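Local structure of piwi domain-containing protein (5THE) at residues K390-R395 / G449-Y454; G417-G422 / F438-Q443; N127-P132 / S197-R202; N85-A90 / L191-D196. The protein probably binds a guide RNA and uses it to select RNA targets for cleavage, as a budding yeast Argonaute whose C-terminal lobe is this chain. All blocks are in the same frame, centred on the assembly; numbering follows the deposited sequence.

Contact 1 (K390-R395 / G449-Y454); sequences KRNQVR and GVPCHY. With nucleotides of chain B.
A bend at chi2 (-64°) folds the chain of Arg395 across Val450, while Asn392, its CG tucked between its own backbone N and carbonyl carbon (chi1 50°), turns its amide toward Pro451. Val450 CG2 lies over the centre of one guanidinium face, 3.5 Å from Arg395 CZ, and its other methyl, CG1, comes within 3.4 Å of Lys390 O. A beta-branched residue suits this place because its two arms serve two neighbours at once. The guanidinium is held in position from its own loop: Arg395 NH1 donates to Asn392 O at 2.7 Å and to Val394 O at 2.9 Å. Both acceptors lie in the guanidinium plane, although the second bond reaches Val394 O from above the carbonyl plane. This is an RNA-facing edge of the PIWI domain, whose RNase H-like fold pairs strand 383-389 antiparallel with strand 452-459; the loop leaving the first strand here meets the approach to the second. Val450 N donates to OP1 of A6 of chain B at 2.8 Å, and Arg395 NH2 forms a salt bridge with another phosphate of the RNA. With Arg395 cut back to alanine, Asn392 O and Val394 O would probably lose this donor, Val450 CG2 its cover and that phosphate its positive mate. Farther along, Asn392 ND2 makes a weak hydrogen bond to Pro451 O, 3.3 Å long, and its amide stands 89° from the plane of the His453 ring. The Pro451 ring packs against the backbone of the other loop, CD 3.3 Å from Val394 O.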
# COMPACT_ATOMS: atom_id res chain seq x y z
N LYS A 390 -7.54 3.51 11.71
CA LYS A 390 -6.53 2.63 12.30
C LYS A 390 -5.88 3.19 13.56
O LYS A 390 -5.28 2.41 14.31
CB LYS A 390 -5.46 2.26 11.27
CG LYS A 390 -4.82 3.40 10.54
CD LYS A 390 -3.74 2.88 9.58
CE LYS A 390 -3.90 3.50 8.22
NZ LYS A 390 -4.18 4.95 8.30
N ARG A 391 -6.01 4.48 13.83
CA ARG A 391 -5.57 5.05 15.10
C ARG A 391 -6.81 5.26 15.96
O ARG A 391 -7.66 6.10 15.65
CB ARG A 391 -4.81 6.36 14.91
CG ARG A 391 -3.38 6.18 14.42
CD ARG A 391 -2.64 7.52 14.41
NE ARG A 391 -2.45 8.06 15.76
CZ ARG A 391 -1.37 7.87 16.51
NH1 ARG A 391 -0.35 7.14 16.05
NH2 ARG A 391 -1.29 8.41 17.72
N ASN A 392 -6.93 4.48 17.03
CA ASN A 392 -8.03 4.65 17.95
C ASN A 392 -7.53 4.25 19.33
O ASN A 392 -6.41 3.77 19.48
CB ASN A 392 -9.26 3.85 17.51
CG ASN A 392 -8.92 2.42 17.18
OD1 ASN A 392 -8.57 1.64 18.07
ND2 ASN A 392 -9.00 2.06 15.90
N GLN A 393 -8.38 4.46 20.34
CA GLN A 393 -7.96 4.23 21.72
C GLN A 393 -8.21 2.81 22.20
O GLN A 393 -7.73 2.45 23.27
CB GLN A 393 -8.68 5.21 22.65
CG GLN A 393 -8.14 6.64 22.61
CD GLN A 393 -6.62 6.71 22.34
OE1 GLN A 393 -6.19 6.85 21.21
NE2 GLN A 393 -5.83 6.60 23.39
N VAL A 394 -8.96 2.02 21.44
CA VAL A 394 -9.29 0.66 21.86
C VAL A 394 -8.04 -0.20 21.86
O VAL A 394 -7.25 -0.17 20.90
CB VAL A 394 -10.36 0.08 20.93
CG1 VAL A 394 -10.72 -1.31 21.37
CG2 VAL A 394 -11.58 0.99 20.90
N ARG A 395 -7.85 -0.97 22.93
CA ARG A 395 -6.80 -1.97 22.98
C ARG A 395 -7.41 -3.30 23.39
O ARG A 395 -8.36 -3.33 24.19
CB ARG A 395 -5.68 -1.58 23.95
CG ARG A 395 -4.95 -0.31 23.58
CD ARG A 395 -4.21 -0.47 22.26
NE ARG A 395 -3.42 0.72 21.94
CZ ARG A 395 -3.89 1.78 21.29
NH1 ARG A 395 -5.15 1.83 20.86
NH2 ARG A 395 -3.08 2.80 21.05
N GLY A 449 -0.58 -4.03 20.31
CA GLY A 449 -1.15 -3.83 19.00
C GLY A 449 -2.36 -2.92 19.06
O GLY A 449 -3.06 -2.84 20.07
N VAL A 450 -2.60 -2.22 17.96
CA VAL A 450 -3.77 -1.36 17.81
C VAL A 450 -4.67 -2.00 16.76
O VAL A 450 -4.24 -2.14 15.60
CB VAL A 450 -3.39 0.07 17.40
CG1 VAL A 450 -4.66 0.94 17.29
CG2 VAL A 450 -2.36 0.65 18.36
N PRO A 451 -5.89 -2.37 17.09
CA PRO A 451 -6.78 -2.96 16.08
C PRO A 451 -7.24 -1.91 15.07
O PRO A 451 -7.22 -0.71 15.33
CB PRO A 451 -7.95 -3.49 16.91
CG PRO A 451 -7.99 -2.57 18.13
CD PRO A 451 -6.56 -2.17 18.39
N CYS A 452 -7.63 -2.38 13.89
CA CYS A 452 -8.23 -1.49 12.91
C CYS A 452 -9.74 -1.49 13.12
O CYS A 452 -10.35 -2.54 13.35
CB CYS A 452 -7.91 -1.91 11.48
SG CYS A 452 -8.55 -0.74 10.24
N HIS A 453 -10.33 -0.29 13.09
CA HIS A 453 -11.77 -0.12 13.20
C HIS A 453 -12.35 0.08 11.80
O HIS A 453 -12.00 1.04 11.11
CB HIS A 453 -12.11 1.06 14.12
CG HIS A 453 -13.52 1.02 14.65
ND1 HIS A 453 -13.99 1.91 15.58
CD2 HIS A 453 -14.55 0.19 14.37
CE1 HIS A 453 -15.25 1.63 15.86
NE2 HIS A 453 -15.62 0.59 15.13
N TYR A 454 -13.23 -0.84 11.38
CA TYR A 454 -13.81 -0.84 10.05
C TYR A 454 -15.28 -0.48 10.14
O TYR A 454 -15.98 -0.90 11.06
CB TYR A 454 -13.72 -2.22 9.39
CG TYR A 454 -12.35 -2.78 9.15
CD1 TYR A 454 -11.68 -3.49 10.15
CD2 TYR A 454 -11.75 -2.66 7.90
CE1 TYR A 454 -10.43 -4.04 9.91
CE2 TYR A 454 -10.50 -3.21 7.66
CZ TYR A 454 -9.85 -3.90 8.66
OH TYR A 454 -8.60 -4.45 8.40
P A B 6 0.88 -1.49 15.69
OP1 A B 6 -0.36 -2.05 16.32
OP2 A B 6 0.82 -0.58 14.53
O5' A B 6 1.73 -0.70 16.77
C5' A B 6 1.86 -1.20 18.08
C4' A B 6 2.94 -0.46 18.80
O4' A B 6 4.19 -0.64 18.09
C3' A B 6 2.77 1.05 18.88
O3' A B 6 1.90 1.45 19.93
C2' A B 6 4.20 1.52 19.07
O2' A B 6 4.57 1.29 20.42
C1' A B 6 4.96 0.54 18.17
N9 A B 6 5.10 1.04 16.79
C8 A B 6 4.19 0.91 15.77
N7 A B 6 4.57 1.44 14.64
C5 A B 6 5.83 1.94 14.94
C6 A B 6 6.75 2.62 14.14
N6 A B 6 6.53 2.91 12.86
N1 A B 6 7.92 2.99 14.73
C2 A B 6 8.11 2.68 16.03
N3 A B 6 7.31 2.03 16.89
C4 A B 6 6.17 1.70 16.26

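Contact 2 (G417-G422 / F438-Q443); sequences GNVMPG and FIQSHQ. With nucleotides of chain B.
Where strand 435-440 of the PIWI domain runs out into a loop beside the bound RNA, Gln440 and Ser441 pack against Val419, Pro421 and Gly422, in a buried contact that lies behind His442. Gln440 stretches its side chain along an extended path, CG opposite the backbone N (chi1 -175°), and its amide crosses Val419 at about a right angle, CD lying 3.5 Å from Val419 CG2. Two waters satisfy the buried NE2. One accepts from both Gln440 NE2 and Val419 N and lies beside Asn418 OD1, which also receives Gly449 N; the other accepts from Gln440 NE2 and donates to Val419 O and His442 O. A glutamine fits because its amide N-H groups reach both waters. The peptide between Pro421 and Gly422 is cis, and both residues turn their CA-H toward Gln440 O, Gly422 CA at 2.9 Å with an angle at the hydrogen of 158°, Pro421 CA at 3.4 Å. Glycine suits this place, since a CB would press tightly on Ile439 and Ser441. The Pro421 ring packs on the backbone just past Gln440, CB 3.1 Å from Ser441 O. On the RNA side, the imidazole of His442 meets the phosphate of A6 of chain B with its edge, NE2 donating to A6 OP1 at 2.8 Å. A leucine in place of His442 would probably leave that phosphate oxygen short of an N-H donor. Beside this bond, His442 CD2 lies 3.3 Å from O3' of A5 of chain B.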
# COMPACT_ATOMS: atom_id res chain seq x y z
N GLY A 417 2.46 -11.60 23.37
CA GLY A 417 1.81 -10.85 24.42
C GLY A 417 0.56 -10.12 23.99
O GLY A 417 0.02 -9.35 24.78
N ASN A 418 0.10 -10.35 22.77
CA ASN A 418 -1.04 -9.62 22.22
C ASN A 418 -2.09 -10.61 21.75
O ASN A 418 -1.86 -11.82 21.70
CB ASN A 418 -0.58 -8.70 21.09
CG ASN A 418 0.04 -7.42 21.62
OD1 ASN A 418 -0.64 -6.41 21.77
ND2 ASN A 418 1.32 -7.47 21.94
N VAL A 419 -3.28 -10.09 21.44
CA VAL A 419 -4.30 -10.99 20.94
C VAL A 419 -3.81 -11.56 19.61
O VAL A 419 -2.94 -10.99 18.93
CB VAL A 419 -5.68 -10.32 20.80
CG1 VAL A 419 -6.22 -9.95 22.18
CG2 VAL A 419 -5.60 -9.07 19.91
N MET A 420 -4.35 -12.71 19.26
CA MET A 420 -3.96 -13.39 18.03
C MET A 420 -4.27 -12.50 16.82
O MET A 420 -5.31 -11.84 16.79
CB MET A 420 -4.70 -14.72 17.91
CG MET A 420 -4.08 -15.72 16.93
SD MET A 420 -2.53 -16.37 17.61
CE MET A 420 -1.98 -17.40 16.26
N PRO A 421 -3.39 -12.46 15.82
CA PRO A 421 -3.94 -11.99 14.54
C PRO A 421 -4.86 -13.06 13.91
O PRO A 421 -4.66 -14.22 14.22
CB PRO A 421 -2.68 -11.76 13.68
CG PRO A 421 -1.57 -12.46 14.37
CD PRO A 421 -1.93 -12.64 15.81
N GLY A 422 -5.91 -12.76 13.17
CA GLY A 422 -6.70 -11.58 13.25
C GLY A 422 -7.94 -11.82 14.10
O GLY A 422 -8.99 -12.36 13.69
N PHE A 438 -14.03 -4.52 14.56
CA PHE A 438 -12.59 -4.38 14.74
C PHE A 438 -11.92 -5.65 14.25
O PHE A 438 -12.43 -6.75 14.46
CB PHE A 438 -12.20 -4.18 16.21
CG PHE A 438 -12.67 -2.88 16.80
CD1 PHE A 438 -13.95 -2.76 17.32
CD2 PHE A 438 -11.79 -1.81 16.91
CE1 PHE A 438 -14.37 -1.58 17.90
CE2 PHE A 438 -12.20 -0.62 17.50
CZ PHE A 438 -13.49 -0.51 17.99
N ILE A 439 -10.76 -5.50 13.61
CA ILE A 439 -9.88 -6.64 13.36
C ILE A 439 -8.46 -6.21 13.71
O ILE A 439 -8.00 -5.15 13.29
CB ILE A 439 -9.93 -7.16 11.92
CG1 ILE A 439 -11.36 -7.47 11.48
CG2 ILE A 439 -9.12 -8.42 11.81
CD1 ILE A 439 -11.49 -7.97 10.01
N GLN A 440 -7.78 -7.01 14.50
CA GLN A 440 -6.36 -6.83 14.74
C GLN A 440 -5.69 -7.90 13.89
O GLN A 440 -5.64 -9.06 14.28
CB GLN A 440 -6.03 -6.96 16.23
CG GLN A 440 -4.59 -6.67 16.58
CD GLN A 440 -4.45 -6.33 18.05
OE1 GLN A 440 -5.36 -5.76 18.66
NE2 GLN A 440 -3.31 -6.70 18.64
N SER A 441 -5.25 -7.51 12.70
CA SER A 441 -4.85 -8.47 11.69
C SER A 441 -3.38 -8.85 11.77
O SER A 441 -2.98 -9.87 11.20
CB SER A 441 -5.16 -7.90 10.30
OG SER A 441 -4.71 -6.54 10.26
N HIS A 442 -2.59 -8.09 12.52
CA HIS A 442 -1.14 -8.16 12.50
C HIS A 442 -0.58 -8.70 13.81
O HIS A 442 -1.23 -8.66 14.86
CB HIS A 442 -0.56 -6.77 12.25
CG HIS A 442 -0.97 -5.76 13.27
ND1 HIS A 442 -2.27 -5.30 13.37
CD2 HIS A 442 -0.27 -5.13 14.24
CE1 HIS A 442 -2.35 -4.42 14.36
NE2 HIS A 442 -1.15 -4.31 14.91
N GLN A 443 0.64 -9.21 13.73
CA GLN A 443 1.45 -9.44 14.92
C GLN A 443 1.87 -8.10 15.49
O GLN A 443 2.36 -7.24 14.77
CB GLN A 443 2.70 -10.24 14.57
CG GLN A 443 2.44 -11.64 14.12
CD GLN A 443 2.18 -12.65 15.22
OE1 GLN A 443 1.77 -13.73 14.95
NE2 GLN A 443 2.44 -12.30 16.42
P A B 5 2.32 -2.50 10.12
OP1 A B 5 0.89 -2.87 9.95
OP2 A B 5 2.85 -1.23 9.58
O5' A B 5 2.65 -2.62 11.66
C5' A B 5 2.29 -3.80 12.37
C4' A B 5 3.04 -3.91 13.67
O4' A B 5 4.46 -4.01 13.39
C3' A B 5 2.92 -2.71 14.59
O3' A B 5 1.76 -2.79 15.38
C2' A B 5 4.21 -2.77 15.40
O2' A B 5 4.11 -3.73 16.43
C1' A B 5 5.19 -3.31 14.37
N9 A B 5 5.93 -2.23 13.70
C8 A B 5 5.57 -1.48 12.61
N7 A B 5 6.49 -0.60 12.28
C5 A B 5 7.50 -0.80 13.22
C6 A B 5 8.74 -0.18 13.40
N6 A B 5 9.16 0.81 12.61
N1 A B 5 9.51 -0.62 14.43
C2 A B 5 9.05 -1.62 15.22
N3 A B 5 7.89 -2.28 15.13
C4 A B 5 7.17 -1.80 14.10
P A B 6 0.88 -1.49 15.69
OP1 A B 6 -0.36 -2.05 16.32
OP2 A B 6 0.82 -0.58 14.53
O5' A B 6 1.73 -0.70 16.77
C5' A B 6 1.86 -1.20 18.08
C4' A B 6 2.94 -0.46 18.80
O4' A B 6 4.19 -0.64 18.09
C3' A B 6 2.77 1.05 18.88
O3' A B 6 1.90 1.45 19.93
C2' A B 6 4.20 1.52 19.07
O2' A B 6 4.57 1.29 20.42
C1' A B 6 4.96 0.54 18.17
N9 A B 6 5.10 1.04 16.79
C8 A B 6 4.19 0.91 15.77
N7 A B 6 4.57 1.44 14.64
C5 A B 6 5.83 1.94 14.94
C6 A B 6 6.75 2.62 14.14
N6 A B 6 6.53 2.91 12.86
N1 A B 6 7.92 2.99 14.73
C2 A B 6 8.11 2.68 16.03
N3 A B 6 7.31 2.03 16.89
C4 A B 6 6.17 1.70 16.26
O HOH W 1 -3.32 -7.15 21.63
O HOH W 2 -1.78 -8.88 17.59

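Contact 3 (N127-P132 / S197-R202); sequences NQFGPP and SAVYDR. With nucleotides of chain B.
Apolar packing comes first: Phe129 CD1 rests 3.9 Å from Val199 CG1, and Pro131 CG lies 4.0 Å from Ala198 CB. The phenyl ring, its CG opposite the backbone N (chi1 177°), brings its far end up to the helix and turns its edge to the helix backbone, CE1 3.6 Å from Val199 O, while CZ lies beside Arg202 CG. Gly130 is almost fully extended, and a CB there would collide with Pro131 CD, so glycine suits the step between the aromatic and the two prolines. These residues fasten a loop of the MID domain to the start of helix 197-210, the helix that carries the 5'-nucleotide pocket on its other side. Contacts over the faces of flat groups follow. Pro132 CG sits over one face of the Arg202 guanidinium, offset toward its rim and 3.6 Å from NH2; the charge is matched elsewhere, by a salt bridge from Arg202 NE to Glu171. On the RNA side, the base of U1 of chain B lies over one face of the Tyr200 ring, C5 3.5 Å above its centre. Hydrogen bonding completes the grip, as Tyr200 OH donates to U1 OP3 at 2.6 Å, with the phosphate oxygen in the ring plane.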
# COMPACT_ATOMS: atom_id res chain seq x y z
N ASN A 127 27.58 14.98 -6.17
CA ASN A 127 27.80 15.91 -5.07
C ASN A 127 26.84 17.08 -5.19
O ASN A 127 26.31 17.36 -6.26
CB ASN A 127 29.24 16.43 -5.07
CG ASN A 127 30.24 15.35 -4.77
OD1 ASN A 127 30.13 14.68 -3.74
ND2 ASN A 127 31.21 15.17 -5.65
N GLN A 128 26.61 17.76 -4.06
CA GLN A 128 25.88 19.02 -4.03
C GLN A 128 24.48 18.88 -4.61
O GLN A 128 23.98 19.77 -5.30
CB GLN A 128 26.65 20.12 -4.78
CG GLN A 128 28.05 20.33 -4.24
CD GLN A 128 28.74 21.52 -4.88
OE1 GLN A 128 29.16 22.45 -4.19
NE2 GLN A 128 28.87 21.50 -6.20
N PHE A 129 23.84 17.74 -4.34
CA PHE A 129 22.44 17.58 -4.70
C PHE A 129 21.56 18.03 -3.54
O PHE A 129 21.80 17.64 -2.39
CB PHE A 129 22.11 16.14 -5.08
CG PHE A 129 20.66 15.94 -5.40
CD1 PHE A 129 19.74 15.67 -4.38
CD2 PHE A 129 20.20 16.07 -6.70
CE1 PHE A 129 18.39 15.52 -4.66
CE2 PHE A 129 18.85 15.92 -7.00
CZ PHE A 129 17.94 15.64 -5.98
N GLY A 130 20.56 18.83 -3.85
CA GLY A 130 19.64 19.30 -2.85
C GLY A 130 18.55 20.15 -3.47
O GLY A 130 18.49 20.33 -4.70
N PRO A 131 17.67 20.70 -2.63
CA PRO A 131 16.65 21.60 -3.14
C PRO A 131 17.29 22.80 -3.81
O PRO A 131 18.44 23.18 -3.49
CB PRO A 131 15.88 22.00 -1.88
CG PRO A 131 16.82 21.76 -0.76
CD PRO A 131 17.63 20.58 -1.17
N PRO A 132 16.59 23.43 -4.75
CA PRO A 132 17.08 24.69 -5.32
C PRO A 132 17.39 25.71 -4.23
O PRO A 132 16.72 25.78 -3.20
CB PRO A 132 15.92 25.15 -6.21
CG PRO A 132 15.12 23.89 -6.50
CD PRO A 132 15.25 23.07 -5.25
N SER A 197 14.69 14.69 4.19
CA SER A 197 13.48 14.71 3.39
C SER A 197 13.59 15.67 2.21
O SER A 197 13.02 15.42 1.15
CB SER A 197 12.27 15.03 4.26
OG SER A 197 12.47 16.25 4.95
N ALA A 198 14.34 16.77 2.36
CA ALA A 198 14.48 17.71 1.25
C ALA A 198 15.19 17.04 0.08
O ALA A 198 14.82 17.27 -1.08
CB ALA A 198 15.24 18.96 1.68
N VAL A 199 16.21 16.23 0.37
CA VAL A 199 16.91 15.52 -0.69
C VAL A 199 16.04 14.40 -1.24
O VAL A 199 15.91 14.24 -2.46
CB VAL A 199 18.26 15.00 -0.19
CG1 VAL A 199 18.74 13.91 -1.09
CG2 VAL A 199 19.30 16.15 -0.18
N TYR A 200 15.41 13.62 -0.35
CA TYR A 200 14.57 12.51 -0.81
C TYR A 200 13.39 13.01 -1.63
O TYR A 200 13.06 12.43 -2.68
CB TYR A 200 14.08 11.70 0.40
CG TYR A 200 13.12 10.59 0.06
CD1 TYR A 200 11.75 10.80 0.05
CD2 TYR A 200 13.60 9.30 -0.21
CE1 TYR A 200 10.87 9.76 -0.24
CE2 TYR A 200 12.73 8.27 -0.50
CZ TYR A 200 11.37 8.49 -0.51
OH TYR A 200 10.51 7.44 -0.80
N ASP A 201 12.71 14.06 -1.16
CA ASP A 201 11.56 14.60 -1.87
C ASP A 201 11.94 15.01 -3.28
O ASP A 201 11.24 14.70 -4.25
CB ASP A 201 10.98 15.81 -1.13
CG ASP A 201 10.28 15.43 0.16
OD1 ASP A 201 10.11 14.23 0.42
OD2 ASP A 201 9.90 16.35 0.91
N ARG A 202 13.07 15.72 -3.40
CA ARG A 202 13.51 16.19 -4.70
C ARG A 202 13.94 15.03 -5.60
O ARG A 202 13.68 15.06 -6.81
CB ARG A 202 14.66 17.19 -4.51
CG ARG A 202 15.01 17.94 -5.77
CD ARG A 202 13.96 18.99 -6.05
NE ARG A 202 14.27 19.76 -7.25
CZ ARG A 202 13.52 20.76 -7.70
NH1 ARG A 202 12.43 21.13 -7.04
NH2 ARG A 202 13.86 21.39 -8.81
OP3 U B 1 10.90 4.93 -1.41
P U B 1 12.19 4.22 -1.56
OP1 U B 1 12.79 4.57 -2.87
OP2 U B 1 12.00 2.80 -1.26
O5' U B 1 13.18 4.82 -0.50
C5' U B 1 13.17 4.38 0.85
C4' U B 1 14.48 4.74 1.50
O4' U B 1 14.62 6.19 1.53
C3' U B 1 14.67 4.25 2.93
O3' U B 1 16.01 3.79 3.08
C2' U B 1 14.44 5.51 3.77
O2' U B 1 15.11 5.52 5.01
C1' U B 1 14.95 6.61 2.84
N1 U B 1 14.31 7.92 3.09
C2 U B 1 15.12 8.99 3.39
O2 U B 1 16.33 8.88 3.42
N3 U B 1 14.48 10.18 3.63
C4 U B 1 13.11 10.40 3.60
O4 U B 1 12.67 11.53 3.82
C5 U B 1 12.33 9.24 3.29
C6 U B 1 12.94 8.07 3.06

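Contact 4 (N85-A90 / L191-D196); sequences NNANTA and LRRGND. With nucleotides of chain B.
Asn85 and Arg192 bring the two loops together, their CA atoms 5.1 Å apart where the parallel neighbouring strands 77-85 and 185-191 end, and just beyond, Asn86 forms the centre of an inverse gamma turn. Arg192 reaches alongside Asn85, amide and guanidinium planes only 26° apart. Its NH1 donates to Asn85 OD1 at 2.7 Å, in the carbonyl plane and on a lone pair. The same guanidinium grips Thr89 end-on, NH1 to Thr89 O at 2.8 Å and NH2 to Thr89 OG1 at 2.9 Å. Thr89 O is held from both faces of its plane, since Asn85 ND2 also donates to it from the face opposite Arg192 NH1. Arginine suits the spot because its planar N-H groups can serve side-chain and backbone oxygens together. Asn86, its CG set between backbone N and carbonyl carbon (chi1 54°), points its amide into the other loop. There it imitates a peptide: OD1 accepts from Arg193 N at 2.9 Å and ND2 donates to Arg193 O at 3.0 Å. ND2 also reaches Asp196 OD2 at 2.9 Å, on the anti side of the carboxylate. Asp196 is the N-cap of helix 197-210, its OD1 receiving Val199 N. The 191-196 loop probably corresponds to the nucleotide specificity loop of Argonaute MID domains and skirts the base of U1 of chain B, Leu191 CD1 lying 3.2 Å from U1 O2. Because Asn86 bonds to both Arg193 and the capping aspartate, the chemistry ties the shape of this loop to the start of the helix, and probably limits its movement beside the base.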
# COMPACT_ATOMS: atom_id res chain seq x y z
N ASN A 85 25.63 12.15 -2.46
CA ASN A 85 26.46 12.57 -1.34
C ASN A 85 25.83 13.81 -0.71
O ASN A 85 26.21 14.95 -1.00
CB ASN A 85 27.89 12.84 -1.80
CG ASN A 85 28.79 13.22 -0.66
OD1 ASN A 85 28.64 12.71 0.44
ND2 ASN A 85 29.75 14.11 -0.91
N ASN A 86 24.83 13.60 0.15
CA ASN A 86 24.15 14.74 0.76
C ASN A 86 24.82 15.12 2.09
O ASN A 86 24.21 15.17 3.15
CB ASN A 86 22.65 14.47 0.93
CG ASN A 86 22.35 13.17 1.67
OD1 ASN A 86 23.13 12.22 1.62
ND2 ASN A 86 21.21 13.13 2.35
N ALA A 87 26.13 15.40 1.99
CA ALA A 87 26.92 16.02 3.05
C ALA A 87 27.88 17.02 2.41
O ALA A 87 27.99 17.09 1.18
CB ALA A 87 27.70 14.97 3.86
N ASN A 88 28.58 17.79 3.24
CA ASN A 88 29.52 18.78 2.73
C ASN A 88 30.95 18.26 2.65
O ASN A 88 31.85 19.03 2.31
CB ASN A 88 29.48 20.06 3.57
CG ASN A 88 28.14 20.75 3.51
OD1 ASN A 88 27.41 20.60 2.54
ND2 ASN A 88 27.82 21.52 4.54
N THR A 89 31.17 16.99 2.97
CA THR A 89 32.47 16.36 2.84
C THR A 89 32.44 15.34 1.72
O THR A 89 31.39 14.80 1.36
CB THR A 89 32.88 15.64 4.13
OG1 THR A 89 31.89 14.65 4.44
CG2 THR A 89 33.00 16.61 5.28
N ALA A 90 33.62 15.06 1.16
CA ALA A 90 33.73 13.94 0.25
C ALA A 90 33.45 12.65 1.01
O ALA A 90 33.72 12.56 2.21
CB ALA A 90 35.11 13.88 -0.40
N LEU A 191 21.97 6.92 -0.47
CA LEU A 191 22.04 8.20 0.23
C LEU A 191 23.14 8.18 1.27
O LEU A 191 23.16 7.30 2.14
CB LEU A 191 20.70 8.53 0.90
CG LEU A 191 19.48 8.32 0.02
CD1 LEU A 191 18.22 8.60 0.81
CD2 LEU A 191 19.54 9.20 -1.22
N ARG A 192 24.04 9.16 1.21
CA ARG A 192 25.10 9.22 2.22
C ARG A 192 24.52 9.42 3.62
O ARG A 192 25.01 8.83 4.59
CB ARG A 192 26.08 10.34 1.88
CG ARG A 192 27.11 10.61 2.99
CD ARG A 192 28.52 10.40 2.48
NE ARG A 192 29.54 10.63 3.50
CZ ARG A 192 30.31 11.71 3.56
NH1 ARG A 192 30.18 12.68 2.67
NH2 ARG A 192 31.21 11.82 4.52
N ARG A 193 23.49 10.25 3.76
CA ARG A 193 22.86 10.49 5.05
C ARG A 193 21.37 10.22 4.94
O ARG A 193 20.72 10.68 3.99
CB ARG A 193 23.11 11.94 5.53
CG ARG A 193 24.57 12.45 5.40
CD ARG A 193 25.46 12.15 6.63
NE ARG A 193 25.47 13.26 7.59
CZ ARG A 193 26.58 13.84 8.06
NH1 ARG A 193 27.78 13.43 7.67
NH2 ARG A 193 26.48 14.84 8.94
N GLY A 194 20.82 9.48 5.91
CA GLY A 194 19.38 9.27 6.01
C GLY A 194 18.67 10.48 6.58
O GLY A 194 19.27 11.51 6.89
N ASN A 195 17.34 10.36 6.68
CA ASN A 195 16.49 11.36 7.34
C ASN A 195 16.57 12.74 6.68
O ASN A 195 16.39 13.76 7.35
CB ASN A 195 16.80 11.48 8.83
CG ASN A 195 16.60 10.18 9.58
OD1 ASN A 195 15.58 9.51 9.41
ND2 ASN A 195 17.57 9.81 10.41
N ASP A 196 16.83 12.79 5.38
CA ASP A 196 16.99 14.04 4.64
C ASP A 196 15.81 14.15 3.69
O ASP A 196 15.90 13.77 2.52
CB ASP A 196 18.33 14.04 3.90
CG ASP A 196 18.67 15.39 3.31
OD1 ASP A 196 17.77 16.25 3.21
OD2 ASP A 196 19.85 15.59 2.93
OP3 U B 1 10.90 4.93 -1.41
P U B 1 12.19 4.22 -1.56
OP1 U B 1 12.79 4.57 -2.87
OP2 U B 1 12.00 2.80 -1.26
O5' U B 1 13.18 4.82 -0.50
C5' U B 1 13.17 4.38 0.85
C4' U B 1 14.48 4.74 1.50
O4' U B 1 14.62 6.19 1.53
C3' U B 1 14.67 4.25 2.93
O3' U B 1 16.01 3.79 3.08
C2' U B 1 14.44 5.51 3.77
O2' U B 1 15.11 5.52 5.01
C1' U B 1 14.95 6.61 2.84
N1 U B 1 14.31 7.92 3.09
C2 U B 1 15.12 8.99 3.39
O2 U B 1 16.33 8.88 3.42
N3 U B 1 14.48 10.18 3.63
C4 U B 1 13.11 10.40 3.60
O4 U B 1 12.67 11.53 3.82
C5 U B 1 12.33 9.24 3.29
C6 U B 1 12.94 8.07 3.06

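The contacts form two pairs. Contacts 3 and 4 lie in the MID part, their centres 10 Å apart and touching through Asn127 OD1 and Asn85 ND2; their segments alternate along the chain, joining loops at the ends of the parallel sheet to the start of helix 197-210. Contacts 1 and 2, also 10 Å apart between centres, follow in the PIWI domain, where contact 2 falls between the two segments of contact 1; contact 2 lies on strand 435-440 and contact 1 on its antiparallel neighbour 452-459. The pairs are 36 to 39 Å apart between centres. One pair borders U1 and the other A5 and A6 of chain B, consistent with a single RNA strand laid across both domains.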